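Local coordinates for protein tumour necrosis factor receptor (Ectromelia virus, PDB 3ON9) that probably binds host tumour necrosis factor and chemokines outside the cell to blunt immune defence, the chemokine-binding part being the SECRET domain described here, at residues L85-N90 with D118-L123. Residues are numbered along the deposited sequence; the frame is centred on the assembly and turned at random.
Sequences LEIKCN and DCLSNL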
# COMPACT_ATOMS: atom_id res chain seq x y z
N LEU A 85 7.11 1.94 -1.80
CA LEU A 85 6.61 0.72 -1.19
C LEU A 85 7.48 -0.42 -1.66
O LEU A 85 7.74 -0.55 -2.85
CB LEU A 85 5.18 0.48 -1.68
CG LEU A 85 4.34 -0.55 -0.95
CD1 LEU A 85 4.08 -0.09 0.50
CD2 LEU A 85 3.03 -0.76 -1.69
N GLU A 86 7.93 -1.25 -0.73
CA GLU A 86 8.72 -2.42 -1.06
C GLU A 86 8.11 -3.64 -0.41
O GLU A 86 7.77 -3.62 0.78
CB GLU A 86 10.17 -2.25 -0.57
CG GLU A 86 11.03 -3.50 -0.74
CD GLU A 86 12.23 -3.51 0.20
OE1 GLU A 86 13.35 -3.17 -0.26
OE2 GLU A 86 12.07 -3.84 1.40
N ILE A 87 7.92 -4.70 -1.20
CA ILE A 87 7.48 -5.98 -0.68
C ILE A 87 8.68 -6.93 -0.70
O ILE A 87 9.20 -7.26 -1.77
CB ILE A 87 6.30 -6.55 -1.51
CG1 ILE A 87 5.08 -5.62 -1.44
CG2 ILE A 87 5.91 -7.96 -1.01
CD1 ILE A 87 5.11 -4.44 -2.41
N LYS A 88 9.11 -7.36 0.48
CA LYS A 88 10.33 -8.17 0.62
C LYS A 88 10.03 -9.60 1.04
O LYS A 88 9.52 -9.83 2.14
CB LYS A 88 11.28 -7.50 1.62
CG LYS A 88 12.44 -8.39 2.11
CD LYS A 88 13.37 -8.78 0.96
CE LYS A 88 14.75 -9.22 1.47
NZ LYS A 88 14.67 -10.34 2.46
N CYS A 89 10.32 -10.55 0.14
CA CYS A 89 10.19 -11.97 0.43
C CYS A 89 11.35 -12.44 1.28
O CYS A 89 12.45 -11.94 1.14
CB CYS A 89 10.23 -12.80 -0.87
SG CYS A 89 8.82 -12.54 -1.99
N ASN A 90 11.09 -13.45 2.11
CA ASN A 90 12.09 -13.93 3.05
C ASN A 90 13.46 -14.17 2.43
O ASN A 90 14.47 -13.71 2.98
CB ASN A 90 11.62 -15.19 3.76
CG ASN A 90 12.64 -15.70 4.74
OD1 ASN A 90 12.80 -15.13 5.84
ND2 ASN A 90 13.35 -16.75 4.36
N ASP A 118 10.56 -13.87 -5.49
CA ASP A 118 9.46 -14.38 -6.30
C ASP A 118 8.53 -15.28 -5.51
O ASP A 118 7.94 -16.22 -6.06
CB ASP A 118 10.02 -15.12 -7.52
CG ASP A 118 10.94 -16.26 -7.14
OD1 ASP A 118 11.15 -16.50 -5.92
OD2 ASP A 118 11.47 -16.92 -8.06
N CYS A 119 8.35 -14.98 -4.22
CA CYS A 119 7.54 -15.81 -3.34
C CYS A 119 6.04 -15.66 -3.60
O CYS A 119 5.25 -16.49 -3.16
CB CYS A 119 7.86 -15.52 -1.87
SG CYS A 119 7.44 -13.85 -1.28
N LEU A 120 5.65 -14.61 -4.32
CA LEU A 120 4.23 -14.41 -4.61
C LEU A 120 3.86 -14.77 -6.04
O LEU A 120 4.53 -14.38 -6.98
CB LEU A 120 3.80 -12.96 -4.34
CG LEU A 120 3.96 -12.48 -2.90
CD1 LEU A 120 3.55 -11.02 -2.80
CD2 LEU A 120 3.13 -13.34 -1.94
N SER A 121 2.76 -15.51 -6.19
CA SER A 121 2.20 -15.79 -7.51
C SER A 121 1.31 -14.63 -7.97
O SER A 121 1.17 -14.40 -9.17
CB SER A 121 1.41 -17.10 -7.50
OG SER A 121 0.25 -17.01 -6.72
N ASN A 122 0.73 -13.89 -7.03
CA ASN A 122 -0.06 -12.70 -7.36
C ASN A 122 0.25 -11.60 -6.37
O ASN A 122 0.23 -11.83 -5.17
CB ASN A 122 -1.57 -12.97 -7.29
CG ASN A 122 -2.01 -14.19 -8.07
OD1 ASN A 122 -1.68 -15.32 -7.72
ND2 ASN A 122 -2.81 -13.97 -9.13
N LEU A 123 0.52 -10.40 -6.88
CA LEU A 123 0.77 -9.24 -6.04
C LEU A 123 0.07 -8.06 -6.69
O LEU A 123 0.36 -7.72 -7.83
CB LEU A 123 2.27 -8.97 -5.94
CG LEU A 123 2.71 -7.64 -5.29
CD1 LEU A 123 2.12 -7.49 -3.88
CD2 LEU A 123 4.23 -7.53 -5.26
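C89 and C119 are joined by a disulfide, SG to SG 2.0 Å, that ties the end of strand 82-89 to the start of the loop carrying the chain from strand 110-116 over to strand 122-130 in the facing sheet of the beta-sandwich. Its chi3 of -79° gives the S-S bond a left-handed twist, and the two CA atoms stand 6.0 Å apart. The half-cystines reach it differently: C89 sets its sulfur anti to the carbonyl carbon, whereas C119 holds SG between backbone N and carbonyl carbon (chi1 65°). L38 of the neighbouring strand 38-45 packs on C119.

Deeper between the sheets the contact is purely apolar. I87 meets two leucines across the contact: its CG2 methyl lies 4.3 Å from CD1 of L120, and its CG1 methylene comes equally near CD1 of L123. The CA atoms of I87 and L123 are 9.2 Å apart, so between these two residues only side chains meet. I13 and M15 of strand 8-16 extend the packing, I13 against L123 and M15 against L120.

On the solvent side the contact opens out. D118 is exposed, and its backbone N stays 4.1 Å from SG of C89. K88, between the inward-facing I87 and C89, points away from the loop; its NZ donates a hydrogen bond to O of C89, 3.0 Å long and tilted 30° from the carbonyl plane. Beyond L120, S121 and N122 form a classic beta bulge opposite Y16 as strand 122-130 begins.

One covalent bond and two loose apolar contacts thus join the segments, without polar pairing between them; at this end of the sandwich their direct link depends largely on the cystine staying oxidised.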